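Local coordinates for protein choline kinase (Streptococcus pneumoniae, PDB 4R78) that probably phosphorylates choline at the expense of ATP, as a choline kinase with a protein kinase-like fold, and binds AMP in its nucleotide pocket, at residues T49-L54 with I63-G68; G91-N96 with K106-I111. All blocks are in the same frame, centred on the assembly; numbering follows the deposited sequence.

Interaction 1. Residues T49-L54 with I63-G68; sequences TNQNYL and IVKFFG. With AMP (adenosine monophosphate), chain C; MES (2-(N-morpholino)-ethanesulfonic acid), chain B.
Fully extended from CG onward, with CG anti to the backbone N (chi1 -166°), Lys-65 runs alongside Asn-52, both side chains pointing the same way, and its CG passes 3.5 Å from Asn-52 OD1. Gln-51 swings CG beside its N (chi1 -65°) and crosses the lysine at a slant. Its NE2 gives a nearly straight bond to Thr-49 OG1, in the amide plane, and reaches the sulfonate of a MES molecule, probably from the crystallisation liquor; Lys-65 NZ bonds the same sulfonate, at 2.8 Å from MES O1S. One water joins Gln-51 OE1 to Phe-67 O; a second lies 2.8 Å from OE1, its acceptors not settled. From this polar end onward the backbones pair antiparallel: Phe-66 N to Gln-51 O is 2.8 Å, and Tyr-53 and Val-64 exchange both N-H...O bonds. Tyr-53 and Val-64 share one sheet face, their CB atoms 4.1 Å apart, with the tyrosine packed against helix 20-30. On the other face Ile-63 lays CG1 3.6 Å from AMP C5, and a water joins Asn-52 OD1 to Val-64 O, weakly at the latter. This is the beta hairpin of a kinase-like N-terminal lobe, roofing the nucleotide.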
loop_
_atom_site.group_PDB
_atom_site.type_symbol
_atom_site.label_atom_id
_atom_site.label_comp_id
_atom_site.label_asym_id
_atom_site.label_seq_id
_atom_site.Cartn_x
_atom_site.Cartn_y
_atom_site.Cartn_z
ATOM N N THR A 49 -11.674 -3.651 1.755
ATOM C CA THR A 49 -12.001 -2.437 2.506
ATOM C C THR A 49 -13.162 -1.664 1.889
ATOM O O THR A 49 -13.601 -1.967 0.783
ATOM C CB THR A 49 -10.785 -1.481 2.620
ATOM O OG1 THR A 49 -10.580 -0.799 1.372
ATOM C CG2 THR A 49 -9.519 -2.237 3.023
ATOM N N ASN A 50 -13.635 -0.653 2.619
ATOM C CA ASN A 50 -14.704 0.228 2.155
ATOM C C ASN A 50 -14.184 1.512 1.504
ATOM O O ASN A 50 -14.893 2.519 1.449
ATOM C CB ASN A 50 -15.670 0.566 3.306
ATOM C CG ASN A 50 -15.002 1.345 4.447
ATOM O OD1 ASN A 50 -13.884 1.845 4.319
ATOM N ND2 ASN A 50 -15.700 1.442 5.573
ATOM N N GLN A 51 -12.948 1.477 1.015
ATOM C CA GLN A 51 -12.302 2.681 0.480
ATOM C C GLN A 51 -12.617 3.006 -0.976
ATOM O O GLN A 51 -12.491 4.157 -1.393
ATOM C CB GLN A 51 -10.787 2.582 0.626
ATOM C CG GLN A 51 -10.285 2.552 2.047
ATOM C CD GLN A 51 -8.793 2.357 2.093
ATOM O OE1 GLN A 51 -8.036 3.312 2.272
ATOM N NE2 GLN A 51 -8.353 1.118 1.894
ATOM N N ASN A 52 -12.998 1.998 -1.751
ATOM C CA ASN A 52 -12.992 2.123 -3.204
ATOM C C ASN A 52 -14.379 2.250 -3.820
ATOM O O ASN A 52 -15.286 1.477 -3.502
ATOM C CB ASN A 52 -12.214 0.956 -3.807
ATOM C CG ASN A 52 -10.794 0.885 -3.277
ATOM O OD1 ASN A 52 -9.997 1.798 -3.492
ATOM N ND2 ASN A 52 -10.481 -0.181 -2.550
ATOM N N TYR A 53 -14.523 3.238 -4.702
ATOM C CA TYR A 53 -15.814 3.599 -5.286
ATOM C C TYR A 53 -15.704 3.938 -6.763
ATOM O O TYR A 53 -14.676 4.438 -7.225
ATOM C CB TYR A 53 -16.436 4.792 -4.543
ATOM C CG TYR A 53 -16.683 4.530 -3.079
ATOM C CD1 TYR A 53 -17.932 4.109 -2.628
ATOM C CD2 TYR A 53 -15.663 4.686 -2.145
ATOM C CE1 TYR A 53 -18.157 3.852 -1.282
ATOM C CE2 TYR A 53 -15.874 4.434 -0.804
ATOM C CZ TYR A 53 -17.121 4.017 -0.378
ATOM O OH TYR A 53 -17.332 3.759 0.953
ATOM N N LEU A 54 -16.779 3.660 -7.494
ATOM C CA LEU A 54 -16.904 4.081 -8.878
ATOM C C LEU A 54 -17.941 5.194 -8.947
ATOM O O LEU A 54 -19.090 5.004 -8.547
ATOM C CB LEU A 54 -17.321 2.904 -9.767
ATOM C CG LEU A 54 -17.647 3.195 -11.238
ATOM C CD1 LEU A 54 -16.433 3.741 -11.973
ATOM C CD2 LEU A 54 -18.157 1.934 -11.917
ATOM N N ILE A 63 -12.628 6.633 -10.760
ATOM C CA ILE A 63 -12.277 5.729 -9.670
ATOM C C ILE A 63 -11.937 6.578 -8.448
ATOM O O ILE A 63 -11.124 7.498 -8.531
ATOM C CB ILE A 63 -11.089 4.808 -10.068
ATOM C CG1 ILE A 63 -11.533 3.764 -11.108
ATOM C CG2 ILE A 63 -10.443 4.159 -8.838
ATOM C CD1 ILE A 63 -12.544 2.728 -10.603
ATOM N N VAL A 64 -12.577 6.274 -7.324
ATOM C CA VAL A 64 -12.411 7.056 -6.104
ATOM C C VAL A 64 -11.843 6.189 -4.982
ATOM O O VAL A 64 -12.330 5.081 -4.731
ATOM C CB VAL A 64 -13.747 7.710 -5.659
ATOM C CG1 VAL A 64 -13.544 8.565 -4.419
ATOM C CG2 VAL A 64 -14.338 8.554 -6.785
ATOM N N LYS A 65 -10.794 6.682 -4.329
ATOM C CA LYS A 65 -10.324 6.060 -3.100
ATOM C C LYS A 65 -10.484 7.020 -1.928
ATOM O O LYS A 65 -9.820 8.058 -1.855
ATOM C CB LYS A 65 -8.877 5.578 -3.218
ATOM C CG LYS A 65 -8.495 4.631 -2.091
ATOM C CD LYS A 65 -7.108 4.036 -2.264
ATOM C CE LYS A 65 -6.842 3.005 -1.172
ATOM N NZ LYS A 65 -5.498 2.369 -1.300
ATOM N N PHE A 66 -11.397 6.670 -1.030
ATOM C CA PHE A 66 -11.633 7.421 0.192
ATOM C C PHE A 66 -10.754 6.774 1.264
ATOM O O PHE A 66 -11.140 5.773 1.874
ATOM C CB PHE A 66 -13.116 7.315 0.565
ATOM C CG PHE A 66 -13.603 8.381 1.519
ATOM C CD1 PHE A 66 -12.890 8.707 2.674
ATOM C CD2 PHE A 66 -14.812 9.029 1.278
ATOM C CE1 PHE A 66 -13.360 9.683 3.553
ATOM C CE2 PHE A 66 -15.294 10.004 2.152
ATOM C CZ PHE A 66 -14.564 10.331 3.294
ATOM N N PHE A 67 -9.567 7.337 1.476
ATOM C CA PHE A 67 -8.567 6.730 2.358
ATOM C C PHE A 67 -8.422 7.474 3.687
ATOM O O PHE A 67 -7.728 7.009 4.595
ATOM C CB PHE A 67 -7.202 6.683 1.656
ATOM C CG PHE A 67 -6.647 8.044 1.331
ATOM C CD1 PHE A 67 -6.852 8.612 0.078
ATOM C CD2 PHE A 67 -5.939 8.770 2.289
ATOM C CE1 PHE A 67 -6.356 9.880 -0.221
ATOM C CE2 PHE A 67 -5.444 10.038 2.001
ATOM C CZ PHE A 67 -5.652 10.593 0.745
ATOM N N GLY A 68 -9.059 8.636 3.791
ATOM C CA GLY A 68 -8.808 9.557 4.896
ATOM C C GLY A 68 -9.424 9.253 6.247
ATOM O O GLY A 68 -8.984 9.817 7.252
HETATM P P AMP C . -7.083 -1.790 -4.283
HETATM O O1P AMP C . -6.500 -1.495 -2.922
HETATM O O2P AMP C . -8.134 -2.874 -4.289
HETATM O O3P AMP C . -6.057 -1.911 -5.383
HETATM O "O5'" AMP C . -7.899 -0.459 -4.674
HETATM C "C5'" AMP C . -7.993 -0.045 -6.036
HETATM C "C4'" AMP C . -8.749 -1.092 -6.844
HETATM O "O4'" AMP C . -9.686 -0.449 -7.716
HETATM C "C3'" AMP C . -7.809 -1.903 -7.722
HETATM O "O3'" AMP C . -7.583 -3.204 -7.168
HETATM C "C2'" AMP C . -8.496 -1.986 -9.071
HETATM O "O2'" AMP C . -9.220 -3.210 -9.190
HETATM C "C1'" AMP C . -9.498 -0.846 -9.081
HETATM N N9 AMP C . -8.982 0.290 -9.890
HETATM C C8 AMP C . -8.111 1.227 -9.466
HETATM N N7 AMP C . -7.836 2.136 -10.432
HETATM C C5 AMP C . -8.551 1.788 -11.512
HETATM C C6 AMP C . -8.730 2.324 -12.881
HETATM N N6 AMP C . -8.066 3.437 -13.272
HETATM N N1 AMP C . -9.573 1.669 -13.713
HETATM C C2 AMP C . -10.235 0.559 -13.327
HETATM N N3 AMP C . -10.119 0.017 -12.096
HETATM C C4 AMP C . -9.308 0.573 -11.157
HETATM O O1 MES B . -2.553 -4.998 4.510
HETATM C C2 MES B . -3.902 -4.592 4.381
HETATM C C3 MES B . -3.894 -3.086 4.496
HETATM N N4 MES B . -3.037 -2.570 3.441
HETATM C C5 MES B . -1.852 -3.275 2.941
HETATM C C6 MES B . -1.848 -4.759 3.299
HETATM C C7 MES B . -3.343 -1.247 2.907
HETATM C C8 MES B . -4.426 -1.383 1.836
HETATM S S MES B . -5.083 0.116 1.533
HETATM O O1S MES B . -4.150 0.907 0.699
HETATM O O2S MES B . -6.354 -0.057 0.797
HETATM O O3S MES B . -5.311 0.811 2.821
HETATM O O HOH W 1 -7.718 4.166 4.838
HETATM O O HOH W 2 -5.344 3.671 1.775
HETATM O O HOH W 3 -10.108 3.253 -5.629
#

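Interaction 2. Residues G91-N96 with K106-I111. With AMP (adenosine monophosphate), chain C.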
loop_
_atom_site.group_PDB
_atom_site.type_symbol
_atom_site.label_atom_id
_atom_site.label_comp_id
_atom_site.label_asym_id
_atom_site.label_seq_id
_atom_site.Cartn_x
_atom_site.Cartn_y
_atom_site.Cartn_z
ATOM N N GLY A 91 5.410 7.529 -14.965
ATOM C CA GLY A 91 4.394 6.873 -15.785
ATOM C C GLY A 91 3.869 5.564 -15.216
ATOM O O GLY A 91 3.321 4.741 -15.947
ATOM N N LEU A 92 4.024 5.377 -13.908
ATOM C CA LEU A 92 3.616 4.134 -13.261
ATOM C C LEU A 92 2.163 4.152 -12.802
ATOM O O LEU A 92 1.431 3.192 -13.000
ATOM C CB LEU A 92 4.543 3.806 -12.087
ATOM C CG LEU A 92 6.009 3.506 -12.417
ATOM C CD1 LEU A 92 6.809 3.292 -11.143
ATOM C CD2 LEU A 92 6.132 2.301 -13.348
ATOM N N ASP A 93 1.756 5.257 -12.188
ATOM C CA ASP A 93 0.405 5.401 -11.660
ATOM C C ASP A 93 -0.549 5.842 -12.767
ATOM O O ASP A 93 -0.120 6.373 -13.800
ATOM C CB ASP A 93 0.421 6.428 -10.521
ATOM C CG ASP A 93 -0.765 6.301 -9.559
ATOM O OD1 ASP A 93 -1.691 5.483 -9.771
ATOM O OD2 ASP A 93 -0.769 7.060 -8.569
ATOM N N VAL A 94 -1.838 5.607 -12.546
ATOM C CA VAL A 94 -2.886 6.132 -13.414
ATOM C C VAL A 94 -3.057 7.642 -13.204
ATOM O O VAL A 94 -2.488 8.228 -12.276
ATOM C CB VAL A 94 -4.236 5.398 -13.203
ATOM C CG1 VAL A 94 -4.091 3.907 -13.495
ATOM C CG2 VAL A 94 -4.761 5.613 -11.784
ATOM N N LYS A 95 -3.851 8.264 -14.067
ATOM C CA LYS A 95 -4.071 9.706 -14.024
ATOM C C LYS A 95 -4.909 10.149 -12.824
ATOM O O LYS A 95 -5.965 9.574 -12.543
ATOM C CB LYS A 95 -4.734 10.178 -15.317
ATOM C CG LYS A 95 -4.853 11.683 -15.432
ATOM C CD LYS A 95 -5.720 12.065 -16.612
ATOM C CE LYS A 95 -5.670 13.553 -16.885
ATOM N NZ LYS A 95 -4.330 13.993 -17.375
ATOM N N ASN A 96 -4.433 11.186 -12.136
ATOM C CA ASN A 96 -5.162 11.798 -11.027
ATOM C C ASN A 96 -5.898 13.069 -11.451
ATOM O O ASN A 96 -5.335 13.910 -12.160
ATOM C CB ASN A 96 -4.199 12.126 -9.881
ATOM C CG ASN A 96 -4.905 12.728 -8.681
ATOM O OD1 ASN A 96 -5.730 12.077 -8.031
ATOM N ND2 ASN A 96 -4.592 13.979 -8.386
ATOM N N LYS A 106 -9.082 10.509 -3.115
ATOM C CA LYS A 106 -8.403 10.530 -4.402
ATOM C C LYS A 106 -9.404 10.218 -5.501
ATOM O O LYS A 106 -10.168 9.258 -5.399
ATOM C CB LYS A 106 -7.267 9.501 -4.403
ATOM C CG LYS A 106 -6.488 9.412 -5.714
ATOM C CD LYS A 106 -5.303 8.447 -5.596
ATOM C CE LYS A 106 -5.741 6.985 -5.602
ATOM N NZ LYS A 106 -4.595 6.055 -5.352
ATOM N N VAL A 107 -9.411 11.048 -6.541
ATOM C CA VAL A 107 -10.283 10.828 -7.689
ATOM C C VAL A 107 -9.419 10.666 -8.933
ATOM O O VAL A 107 -8.717 11.596 -9.338
ATOM C CB VAL A 107 -11.287 11.987 -7.889
ATOM C CG1 VAL A 107 -12.241 11.677 -9.039
ATOM C CG2 VAL A 107 -12.065 12.263 -6.608
ATOM N N ASN A 108 -9.480 9.475 -9.525
ATOM C CA ASN A 108 -8.619 9.093 -10.640
ATOM C C ASN A 108 -9.417 8.701 -11.876
ATOM O O ASN A 108 -10.630 8.487 -11.803
ATOM C CB ASN A 108 -7.722 7.915 -10.226
ATOM C CG ASN A 108 -6.506 8.346 -9.416
ATOM O OD1 ASN A 108 -6.317 9.524 -9.115
ATOM N ND2 ASN A 108 -5.674 7.379 -9.055
ATOM N N GLU A 109 -8.725 8.598 -13.007
ATOM C CA GLU A 109 -9.326 8.069 -14.225
ATOM C C GLU A 109 -9.849 6.649 -14.009
ATOM O O GLU A 109 -9.280 5.873 -13.232
ATOM C CB GLU A 109 -8.321 8.097 -15.384
ATOM C CG GLU A 109 -7.143 7.132 -15.229
ATOM C CD GLU A 109 -6.261 7.056 -16.459
ATOM O OE1 GLU A 109 -5.032 6.956 -16.287
ATOM O OE2 GLU A 109 -6.791 7.098 -17.593
ATOM N N TYR A 110 -10.949 6.332 -14.686
ATOM C CA TYR A 110 -11.452 4.967 -14.751
ATOM C C TYR A 110 -11.009 4.353 -16.071
ATOM O O TYR A 110 -11.299 4.882 -17.147
ATOM C CB TYR A 110 -12.981 4.937 -14.628
ATOM C CG TYR A 110 -13.613 3.564 -14.805
ATOM C CD1 TYR A 110 -13.343 2.526 -13.914
ATOM C CD2 TYR A 110 -14.492 3.314 -15.856
ATOM C CE1 TYR A 110 -13.926 1.269 -14.067
ATOM C CE2 TYR A 110 -15.083 2.062 -16.017
ATOM C CZ TYR A 110 -14.794 1.047 -15.120
ATOM O OH TYR A 110 -15.374 -0.195 -15.277
ATOM N N ILE A 111 -10.284 3.247 -15.976
ATOM C CA ILE A 111 -9.853 2.512 -17.151
ATOM C C ILE A 111 -10.831 1.372 -17.394
ATOM O O ILE A 111 -10.911 0.428 -16.601
ATOM C CB ILE A 111 -8.414 1.982 -16.996
ATOM C CG1 ILE A 111 -7.454 3.151 -16.731
ATOM C CG2 ILE A 111 -8.002 1.178 -18.237
ATOM C CD1 ILE A 111 -6.030 2.744 -16.445
HETATM P P AMP C . -7.083 -1.790 -4.283
HETATM O O1P AMP C . -6.500 -1.495 -2.922
HETATM O O2P AMP C . -8.134 -2.874 -4.289
HETATM O O3P AMP C . -6.057 -1.911 -5.383
HETATM O "O5'" AMP C . -7.899 -0.459 -4.674
HETATM C "C5'" AMP C . -7.993 -0.045 -6.036
HETATM C "C4'" AMP C . -8.749 -1.092 -6.844
HETATM O "O4'" AMP C . -9.686 -0.449 -7.716
HETATM C "C3'" AMP C . -7.809 -1.903 -7.722
HETATM O "O3'" AMP C . -7.583 -3.204 -7.168
HETATM C "C2'" AMP C . -8.496 -1.986 -9.071
HETATM O "O2'" AMP C . -9.220 -3.210 -9.190
HETATM C "C1'" AMP C . -9.498 -0.846 -9.081
HETATM N N9 AMP C . -8.982 0.290 -9.890
HETATM C C8 AMP C . -8.111 1.227 -9.466
HETATM N N7 AMP C . -7.836 2.136 -10.432
HETATM C C5 AMP C . -8.551 1.788 -11.512
HETATM C C6 AMP C . -8.730 2.324 -12.881
HETATM N N6 AMP C . -8.066 3.437 -13.272
HETATM N N1 AMP C . -9.573 1.669 -13.713
HETATM C C2 AMP C . -10.235 0.559 -13.327
HETATM N N3 AMP C . -10.119 0.017 -12.096
HETATM C C4 AMP C . -9.308 0.573 -11.157
HETATM O O HOH W 4 -3.792 5.237 -7.946
HETATM O O HOH W 5 -1.822 6.686 -6.017
#
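Glu-109 and Lys-95 grip each other twice. The first torsion of Glu-109 puts CG between the backbone N and the carbonyl carbon (chi1 68°), and the extended chain beyond it carries the carboxylate to the backbone of the loop, where OE1 takes the N-H of Lys-95 at 2.8 Å. That bond is nearly straight, but the donor comes to the anti side of OE1 and lies 30° out of the carboxylate plane. In return Glu-109 N bonds Lys-95 O at 3.0 Å.

Val-94 fits in beside this pair. Its CG1 meets Ile-111 CD1 at 3.7 Å, while CG2 lies against the amide of Asn-108, the two side chains crossing at about a right angle. Asn-96 and Asn-108 form an antiparallel non-hydrogen-bonded pair, their amide planes turned 80° apart. Further along, Lys-106 bends at its third torsion, and two waters accept from its NZ and donate to Asp-93, one to each carboxylate oxygen. The same NZ forms salt bridges with Asp-214 and Glu-216, so the charge sits among several acidic groups.

The backbone N-H of Ile-111 donates a hydrogen bond to AMP N1 at 2.8 Å. Glu-109 O lies 2.7 Å from AMP N6, and the ring of Tyr-110 approaches AMP C2 obliquely. Backbone recognition of the adenine edge in this way is characteristic of the hinge in protein kinase-like folds.

How the interactions relate
After helix 20-30 and strand 39-44 the chain enters strand 52-57, turns and comes back along strand 61-66, so interaction 1 closes a short hairpin loop. Helix 77-87 follows; the chain then passes through 91-96 into strand 96-100 and returns along 105-109, where interaction 2 closes a second short loop. The two loops are in series, neither nesting nor crossing. They meet across the sheet, because strands 61-66 and 105-109 are neighbours: Ile-63 O lies 2.8 Å from Asn-108 N, a probable hydrogen bond, and Ile-63 packs on Tyr-110. AMP touches both, with 49-54/63-68 over the nucleotide and 106-111 along its adenine edge.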